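PDB 1UYN: NalP translocator from Neisseria meningitidis, which forms, as the C-terminal translocator domain of an autotransporter, a hydrophilic outer-membrane pore that carries the protease passenger domain to the bacterial cell surface. Local coordinates for residues A22-Q25 and G26-L29; V32-G35 and L36-N39; A290-K293 and Q294-N297. One frame throughout, in Å; residues are numbered along the deposited sequence.

Overall arrangement
The three contacts belong to a closed barrel of twelve antiparallel strands with one helix, 12-34, inside it. Contact 1 comes first along the chain and lies on this helix, about 2 Å from the centre of the chain. Contact 2 follows directly, at the point where the helix leads into the loop before strand 43-57; its centre is 16 Å from that of contact 1. Contact 3 comes much later. It is the hairpin turn between strands 281-292 and 295-307. The centres of contacts 1 and 3 are about 15 Å apart, yet the two touch through Tyr295; contacts 2 and 3 do not. The pore is thus occupied by a helix that polar side chains tie to the wall.

Contact 1: A22-Q25 and G26-L29; sequences ADMQ and GRRL
Asp23 and Arg27, one helical turn apart, form a salt bridge. Both NH1 and NH2 of Arg27 grip a single oxygen, Asp23 OD2, end-on; the NH2 to OD2 distance is 3.1 Å. A bend at chi3 of Arg27 (-80°) helps to turn the guanidinium back to the acid. The oxygen lies close to the guanidinium plane, but both nitrogens meet it from one side of the carboxylate plane, the two planes being 67° apart. Asp23 O sits over one face of the same guanidinium. Tyr295 OH bonds both Asp23 OD2 and Arg27 NH1, while Asp23 OD1 pairs with Arg266 and Arg27 NE with Asp52. Helix 12-34 runs inside the autotransporter beta-barrel, and the bonds to Tyr295, Arg266 and Asp52 link it to the wall. A second polar pair joins Gln25 and Arg28. Arg28 NH1 donates to Gln25 OE1 at 3.0 Å, with the amide and guanidinium planes nearly perpendicular (78°). Arg28 NE is hydrogen-bonded to Thr69 OG1 and Gln25 NE2 to Ser108 OG. The apolar part is Met24: its CB lies over a face of the Arg28 guanidinium, and its CG is 3.7 Å from Arg27 NH2. The backbone adds regular helical bonds, Arg28 N to Met24 O and Leu29 N to Gln25 O.

Contact 2: V32-G35 and L36-N39; sequences VSDG and LDHN
Asp37 N donates to Asp34 O at 2.9 Å, in a fairly straight bond (156° at the hydrogen). One residue earlier, Leu36 N makes a weak bond of 3.3 Å to Ser33 O. Both bonds link residues three apart and turn the chain as helix 12-34 passes into the loop before strand 43-57. Ser33 O also accepts from Lys124 NZ. The His38 ring folds back toward Gly35. With CG anti to the carbonyl carbon (chi1 -48°) and chi2 at -72°, the CD2 edge of the ring lies next to Gly35 CA. His38 NE2 is near Asp34 O too, but the angle is too poor for a hydrogen bond. Leu36 CB rests 3.5 Å from Ser33 O, and the leucine side chain packs on strands 82-97 and 121-139 of the barrel wall. The carboxylates of Asp34 and Asp37 lie side by side and point the same way, OD1 of Asp34 being 4.2 Å from OD2 of Asp37. Each has a basic partner on the wall: Asp34 OD2 pairs with Arg286, and Asp37 OD1 with Lys124 and Arg114. These positive groups probably offset the repulsion between the two acids and favour their charged forms, and probably help to hold this turn against the inner wall.

Contact 3: A290-K293 and Q294-N297; sequences AGSK and QYGN
Ala290 and Asn297 form a hydrogen-bonded antiparallel pair. Ala290 N donates to Asn297 O, and Asn297 N returns a bond to Ala290 O at 2.9 Å. Ser292 and Tyr295 make the next such pair, with Tyr295 N to Ser292 O at 2.9 Å and a second bond from Ser292 N to Tyr295 O. Gly291 and Gly296 form the non-hydrogen-bonded pair between them, and Gly296 CA makes a CA-H...O contact of 3.2 Å with Ala290 O. Ala290, Ser292, Tyr295 and Asn297 share one face. With CG anti to the backbone N (chi1 177°), the tyrosine ring lies back along the hairpin and CE1 meets Ala290 CB at 3.8 Å. Ala290 O and Gly291 CA meet the ring at its edge. A type II turn, Ser292 to Tyr295, sets this register. Gln294 takes the positive phi (63°) that such a turn requires, and Ser292 OG donates to Lys293 O at 3.0 Å. Arg266 makes a cation-pi contact with the Tyr295 ring, and Trp56 meets it edge-to-face. The hairpin joins the last two strands of the barrel. Strand 265-278 flanks it beside Gly291, and strand 43-57 beside Gly296. Asn297 ND2 bonds to Asp52, and the face that carries Tyr295 is turned to helix 12-34.

Contact 1: A22-Q25 and G26-L29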
ATOM      1  N   ALA A  22       6.065   1.519   4.842  1.00 21.54           N
ATOM      2  CA  ALA A  22       6.331   1.490   3.388  1.00 21.45           C
ATOM      3  C   ALA A  22       5.628   0.356   2.644  1.00 21.18           C
ATOM      4  O   ALA A  22       5.203   0.499   1.488  1.00 20.47           O
ATOM      5  CB  ALA A  22       7.844   1.402   3.111  1.00 21.03           C
ATOM      6  N   ASP A  23       5.572  -0.792   3.302  1.00 21.47           N
ATOM      7  CA  ASP A  23       5.049  -2.016   2.709  1.00 20.72           C
ATOM      8  C   ASP A  23       3.542  -1.862   2.616  1.00 21.08           C
ATOM      9  O   ASP A  23       2.947  -2.150   1.589  1.00 22.10           O
ATOM     10  CB  ASP A  23       5.433  -3.168   3.597  1.00 20.29           C
ATOM     11  CG  ASP A  23       5.055  -4.492   3.030  1.00 19.20           C
ATOM     12  OD1 ASP A  23       5.716  -4.940   2.085  1.00 19.96           O
ATOM     13  OD2 ASP A  23       4.156  -5.190   3.507  1.00 17.25           O
ATOM     14  N   MET A  24       2.932  -1.351   3.679  1.00 21.20           N
ATOM     15  CA  MET A  24       1.510  -1.047   3.662  1.00 21.28           C
ATOM     16  C   MET A  24       1.161  -0.021   2.636  1.00 20.13           C
ATOM     17  O   MET A  24       0.136  -0.153   1.984  1.00 20.42           O
ATOM     18  CB  MET A  24       1.012  -0.589   5.033  1.00 22.12           C
ATOM     19  CG  MET A  24       0.348  -1.730   5.812  1.00 26.25           C
ATOM     20  SD  MET A  24       0.246  -1.447   7.555  1.00 33.76           S
ATOM     21  CE  MET A  24       0.599  -3.059   8.140  1.00 37.88           C
ATOM     22  N   GLN A  25       1.995   1.001   2.517  1.00 20.29           N
ATOM     23  CA  GLN A  25       1.843   2.083   1.552  1.00 20.33           C
ATOM     24  C   GLN A  25       1.841   1.596   0.112  1.00 21.05           C
ATOM     25  O   GLN A  25       1.161   2.172  -0.713  1.00 23.09           O
ATOM     26  CB  GLN A  25       2.953   3.110   1.702  1.00 20.00           C
ATOM     27  CG  GLN A  25       2.642   4.436   1.076  1.00 20.01           C
ATOM     28  CD  GLN A  25       1.797   5.349   1.963  1.00 21.64           C
ATOM     29  OE1 GLN A  25       0.995   4.871   2.766  1.00 24.08           O
ATOM     30  NE2 GLN A  25       1.937   6.679   1.779  1.00 24.86           N
ATOM     31  N   GLY A  26       2.569   0.540  -0.213  1.00 21.01           N
ATOM     32  CA  GLY A  26       2.547   0.033  -1.568  1.00 20.81           C
ATOM     33  C   GLY A  26       1.179  -0.530  -1.927  1.00 21.36           C
ATOM     34  O   GLY A  26       0.749  -0.499  -3.097  1.00 22.02           O
ATOM     35  N   ARG A  27       0.504  -1.118  -0.954  1.00 21.41           N
ATOM     36  CA  ARG A  27      -0.812  -1.650  -1.239  1.00 22.21           C
ATOM     37  C   ARG A  27      -1.817  -0.505  -1.308  1.00 22.59           C
ATOM     38  O   ARG A  27      -2.739  -0.551  -2.140  1.00 22.61           O
ATOM     39  CB  ARG A  27      -1.237  -2.686  -0.217  1.00 22.66           C
ATOM     40  CG  ARG A  27      -0.391  -3.965  -0.254  1.00 22.89           C
ATOM     41  CD  ARG A  27      -0.907  -4.989   0.703  1.00 23.72           C
ATOM     42  NE  ARG A  27      -0.449  -4.656   2.033  1.00 25.54           N
ATOM     43  CZ  ARG A  27       0.766  -4.931   2.457  1.00 29.31           C
ATOM     44  NH1 ARG A  27       1.632  -5.551   1.650  1.00 30.93           N
ATOM     45  NH2 ARG A  27       1.127  -4.597   3.688  1.00 30.00           N
ATOM     46  N   ARG A  28      -1.635   0.526  -0.478  1.00 21.72           N
ATOM     47  CA  ARG A  28      -2.535   1.674  -0.549  1.00 21.67           C
ATOM     48  C   ARG A  28      -2.516   2.257  -1.941  1.00 21.42           C
ATOM     49  O   ARG A  28      -3.559   2.625  -2.472  1.00 20.90           O
ATOM     50  CB  ARG A  28      -2.177   2.765   0.472  1.00 21.41           C
ATOM     51  CG  ARG A  28      -2.383   2.297   1.872  1.00 22.69           C
ATOM     52  CD  ARG A  28      -1.978   3.277   2.926  1.00 25.71           C
ATOM     53  NE  ARG A  28      -2.064   2.689   4.278  1.00 25.42           N
ATOM     54  CZ  ARG A  28      -1.021   2.467   5.079  1.00 25.15           C
ATOM     55  NH1 ARG A  28       0.238   2.740   4.692  1.00 27.65           N
ATOM     56  NH2 ARG A  28      -1.226   1.940   6.272  1.00 23.40           N
ATOM     57  N   LEU A  29      -1.329   2.348  -2.526  1.00 21.88           N
ATOM     58  CA  LEU A  29      -1.187   2.851  -3.884  1.00 22.37           C
ATOM     59  C   LEU A  29      -1.854   1.895  -4.917  1.00 22.98           C
ATOM     60  O   LEU A  29      -2.463   2.342  -5.902  1.00 22.08           O
ATOM     61  CB  LEU A  29       0.289   3.042  -4.209  1.00 22.45           C
ATOM     62  CG  LEU A  29       0.518   3.819  -5.515  1.00 22.20           C
ATOM     63  CD1 LEU A  29       0.177   5.312  -5.355  1.00 22.78           C
ATOM     64  CD2 LEU A  29       1.894   3.628  -6.037  1.00 18.51           C
TER

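Contact 2: V32-G35 and L36-N39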
ATOM      1  N   VAL A  32      -5.647   2.634  -5.203  1.00 21.51           N
ATOM      2  CA  VAL A  32      -5.957   3.815  -5.968  1.00 21.68           C
ATOM      3  C   VAL A  32      -5.770   3.544  -7.473  1.00 22.15           C
ATOM      4  O   VAL A  32      -6.504   4.071  -8.310  1.00 21.80           O
ATOM      5  CB  VAL A  32      -5.012   4.958  -5.484  1.00 21.80           C
ATOM      6  CG1 VAL A  32      -5.092   6.224  -6.360  1.00 22.19           C
ATOM      7  CG2 VAL A  32      -5.325   5.283  -4.046  1.00 21.76           C
ATOM      8  N   SER A  33      -4.756   2.753  -7.809  1.00 22.43           N
ATOM      9  CA  SER A  33      -4.487   2.360  -9.196  1.00 22.76           C
ATOM     10  C   SER A  33      -5.530   1.384  -9.701  1.00 23.06           C
ATOM     11  O   SER A  33      -5.827   1.356 -10.869  1.00 23.31           O
ATOM     12  CB  SER A  33      -3.088   1.712  -9.332  1.00 22.95           C
ATOM     13  OG  SER A  33      -2.936   1.061 -10.577  1.00 22.45           O
ATOM     14  N   ASP A  34      -6.073   0.558  -8.829  1.00 24.05           N
ATOM     15  CA  ASP A  34      -7.139  -0.345  -9.227  1.00 24.79           C
ATOM     16  C   ASP A  34      -8.388   0.497  -9.567  1.00 24.27           C
ATOM     17  O   ASP A  34      -9.090   0.207 -10.540  1.00 23.98           O
ATOM     18  CB  ASP A  34      -7.363  -1.427  -8.139  1.00 25.47           C
ATOM     19  CG  ASP A  34      -6.136  -2.426  -8.038  1.00 30.31           C
ATOM     20  OD1 ASP A  34      -5.298  -2.421  -8.993  1.00 31.20           O
ATOM     21  OD2 ASP A  34      -5.919  -3.225  -7.055  1.00 36.05           O
ATOM     22  N   GLY A  35      -8.582   1.588  -8.822  1.00 23.18           N
ATOM     23  CA  GLY A  35      -9.665   2.514  -9.014  1.00 23.02           C
ATOM     24  C   GLY A  35      -9.714   3.240 -10.325  1.00 23.93           C
ATOM     25  O   GLY A  35     -10.724   3.875 -10.662  1.00 23.95           O
ATOM     26  N   LEU A  36      -8.605   3.203 -11.051  1.00 25.76           N
ATOM     27  CA  LEU A  36      -8.525   3.723 -12.418  1.00 26.67           C
ATOM     28  C   LEU A  36      -9.182   2.811 -13.452  1.00 28.79           C
ATOM     29  O   LEU A  36      -9.604   3.284 -14.507  1.00 29.13           O
ATOM     30  CB  LEU A  36      -7.074   3.957 -12.807  1.00 26.02           C
ATOM     31  CG  LEU A  36      -6.370   5.108 -12.091  1.00 24.54           C
ATOM     32  CD1 LEU A  36      -4.884   4.985 -12.286  1.00 23.49           C
ATOM     33  CD2 LEU A  36      -6.839   6.486 -12.557  1.00 22.30           C
ATOM     34  N   ASP A  37      -9.267   1.516 -13.148  1.00 31.35           N
ATOM     35  CA  ASP A  37      -9.769   0.505 -14.094  1.00 33.78           C
ATOM     36  C   ASP A  37     -11.312   0.477 -14.148  1.00 36.73           C
ATOM     37  O   ASP A  37     -11.911   0.376 -15.209  1.00 36.93           O
ATOM     38  CB  ASP A  37      -9.236  -0.904 -13.738  1.00 32.87           C
ATOM     39  CG  ASP A  37      -7.749  -0.911 -13.413  1.00 32.40           C
ATOM     40  OD1 ASP A  37      -7.035  -0.025 -13.923  1.00 28.00           O
ATOM     41  OD2 ASP A  37      -7.207  -1.750 -12.639  1.00 31.77           O
ATOM     42  N   HIS A  38     -11.937   0.601 -12.982  1.00 40.71           N
ATOM     43  CA  HIS A  38     -13.377   0.368 -12.821  1.00 43.72           C
ATOM     44  C   HIS A  38     -14.195   1.284 -13.701  1.00 44.64           C
ATOM     45  O   HIS A  38     -15.230   0.887 -14.219  1.00 45.54           O
ATOM     46  CB  HIS A  38     -13.785   0.541 -11.337  1.00 44.55           C
ATOM     47  CG  HIS A  38     -12.882  -0.192 -10.387  1.00 48.49           C
ATOM     48  ND1 HIS A  38     -12.881  -1.568 -10.258  1.00 53.63           N
ATOM     49  CD2 HIS A  38     -11.899   0.258  -9.578  1.00 51.82           C
ATOM     50  CE1 HIS A  38     -11.950  -1.926  -9.388  1.00 55.42           C
ATOM     51  NE2 HIS A  38     -11.339  -0.834  -8.959  1.00 54.19           N
ATOM     52  N   ASN A  39     -13.699   2.500 -13.885  1.00 45.91           N
ATOM     53  CA  ASN A  39     -14.501   3.598 -14.399  1.00 46.67           C
ATOM     54  C   ASN A  39     -15.132   3.324 -15.761  1.00 46.58           C
ATOM     55  O   ASN A  39     -14.460   2.853 -16.691  1.00 47.00           O
ATOM     56  CB  ASN A  39     -13.692   4.917 -14.413  1.00 47.38           C
ATOM     57  CG  ASN A  39     -14.167   5.901 -13.348  1.00 48.89           C
ATOM     58  OD1 ASN A  39     -14.954   6.824 -13.641  1.00 51.15           O
ATOM     59  ND2 ASN A  39     -13.734   5.684 -12.098  1.00 48.45           N
TER

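Contact 3: A290-K293 and Q294-N297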
ATOM      1  N   ALA A 290       0.002 -11.801   0.264  1.00 20.50           N
ATOM      2  CA  ALA A 290       1.382 -11.731  -0.239  1.00 19.88           C
ATOM      3  C   ALA A 290       2.308 -12.671   0.544  1.00 20.05           C
ATOM      4  O   ALA A 290       2.272 -12.660   1.777  1.00 19.38           O
ATOM      5  CB  ALA A 290       1.892 -10.362  -0.118  1.00 19.53           C
ATOM      6  N   GLY A 291       3.142 -13.451  -0.163  1.00 19.87           N
ATOM      7  CA  GLY A 291       4.154 -14.300   0.465  1.00 20.57           C
ATOM      8  C   GLY A 291       5.554 -14.296  -0.141  1.00 21.14           C
ATOM      9  O   GLY A 291       5.751 -14.339  -1.334  1.00 20.10           O
ATOM     10  N   SER A 292       6.558 -14.202   0.702  1.00 23.22           N
ATOM     11  CA  SER A 292       7.887 -14.730   0.346  1.00 24.54           C
ATOM     12  C   SER A 292       8.362 -15.528   1.516  1.00 25.74           C
ATOM     13  O   SER A 292       7.670 -15.603   2.512  1.00 25.84           O
ATOM     14  CB  SER A 292       8.879 -13.609   0.082  1.00 24.88           C
ATOM     15  OG  SER A 292       9.075 -12.847   1.247  1.00 24.96           O
ATOM     16  N   LYS A 293       9.541 -16.135   1.411  1.00 27.79           N
ATOM     17  CA  LYS A 293      10.156 -16.757   2.577  1.00 28.25           C
ATOM     18  C   LYS A 293      10.252 -15.633   3.598  1.00 28.41           C
ATOM     19  O   LYS A 293      10.606 -14.493   3.267  1.00 28.40           O
ATOM     20  CB  LYS A 293      11.527 -17.387   2.262  1.00 28.91           C
ATOM     21  CG  LYS A 293      12.717 -16.404   2.147  1.00 30.57           C
ATOM     22  CD  LYS A 293      14.060 -17.152   2.270  1.00 33.71           C
ATOM     23  CE  LYS A 293      14.664 -17.108   3.700  1.00 33.94           C
ATOM     24  NZ  LYS A 293      15.520 -18.321   3.955  1.00 34.04           N
ATOM     25  N   GLN A 294       9.839 -15.967   4.817  1.00 28.48           N
ATOM     26  CA  GLN A 294       9.836 -15.068   5.966  1.00 28.25           C
ATOM     27  C   GLN A 294       8.938 -13.860   5.810  1.00 27.08           C
ATOM     28  O   GLN A 294       9.105 -12.845   6.496  1.00 27.86           O
ATOM     29  CB  GLN A 294      11.270 -14.652   6.300  1.00 28.86           C
ATOM     30  CG  GLN A 294      12.029 -15.699   7.147  1.00 30.79           C
ATOM     31  CD  GLN A 294      13.387 -15.168   7.565  1.00 33.49           C
ATOM     32  OE1 GLN A 294      13.855 -15.413   8.694  1.00 35.92           O
ATOM     33  NE2 GLN A 294      14.012 -14.397   6.667  1.00 34.05           N
ATOM     34  N   TYR A 295       7.961 -13.947   4.926  1.00 25.49           N
ATOM     35  CA  TYR A 295       7.003 -12.841   4.817  1.00 24.26           C
ATOM     36  C   TYR A 295       5.650 -13.402   4.456  1.00 23.14           C
ATOM     37  O   TYR A 295       5.539 -14.304   3.654  1.00 23.55           O
ATOM     38  CB  TYR A 295       7.486 -11.745   3.826  1.00 24.02           C
ATOM     39  CG  TYR A 295       6.506 -10.609   3.605  1.00 22.22           C
ATOM     40  CD1 TYR A 295       5.346 -10.802   2.856  1.00 20.28           C
ATOM     41  CD2 TYR A 295       6.729  -9.352   4.138  1.00 21.11           C
ATOM     42  CE1 TYR A 295       4.461  -9.809   2.648  1.00 18.50           C
ATOM     43  CE2 TYR A 295       5.807  -8.309   3.949  1.00 18.88           C
ATOM     44  CZ  TYR A 295       4.678  -8.558   3.197  1.00 18.58           C
ATOM     45  OH  TYR A 295       3.738  -7.588   2.965  1.00 13.75           O
ATOM     46  N   GLY A 296       4.623 -12.866   5.087  1.00 22.35           N
ATOM     47  CA  GLY A 296       3.253 -13.218   4.770  1.00 21.61           C
ATOM     48  C   GLY A 296       2.328 -12.126   5.238  1.00 20.91           C
ATOM     49  O   GLY A 296       2.387 -11.740   6.378  1.00 20.67           O
ATOM     50  N   ASN A 297       1.466 -11.636   4.365  1.00 20.78           N
ATOM     51  CA  ASN A 297       0.558 -10.556   4.694  1.00 20.23           C
ATOM     52  C   ASN A 297      -0.808 -10.814   4.150  1.00 19.66           C
ATOM     53  O   ASN A 297      -0.934 -11.063   2.993  1.00 20.40           O
ATOM     54  CB  ASN A 297       1.071  -9.237   4.105  1.00 20.09           C
ATOM     55  CG  ASN A 297       0.337  -8.030   4.672  1.00 20.99           C
ATOM     56  OD1 ASN A 297       0.553  -7.648   5.855  1.00 24.60           O
ATOM     57  ND2 ASN A 297      -0.557  -7.436   3.864  1.00 17.76           N
TER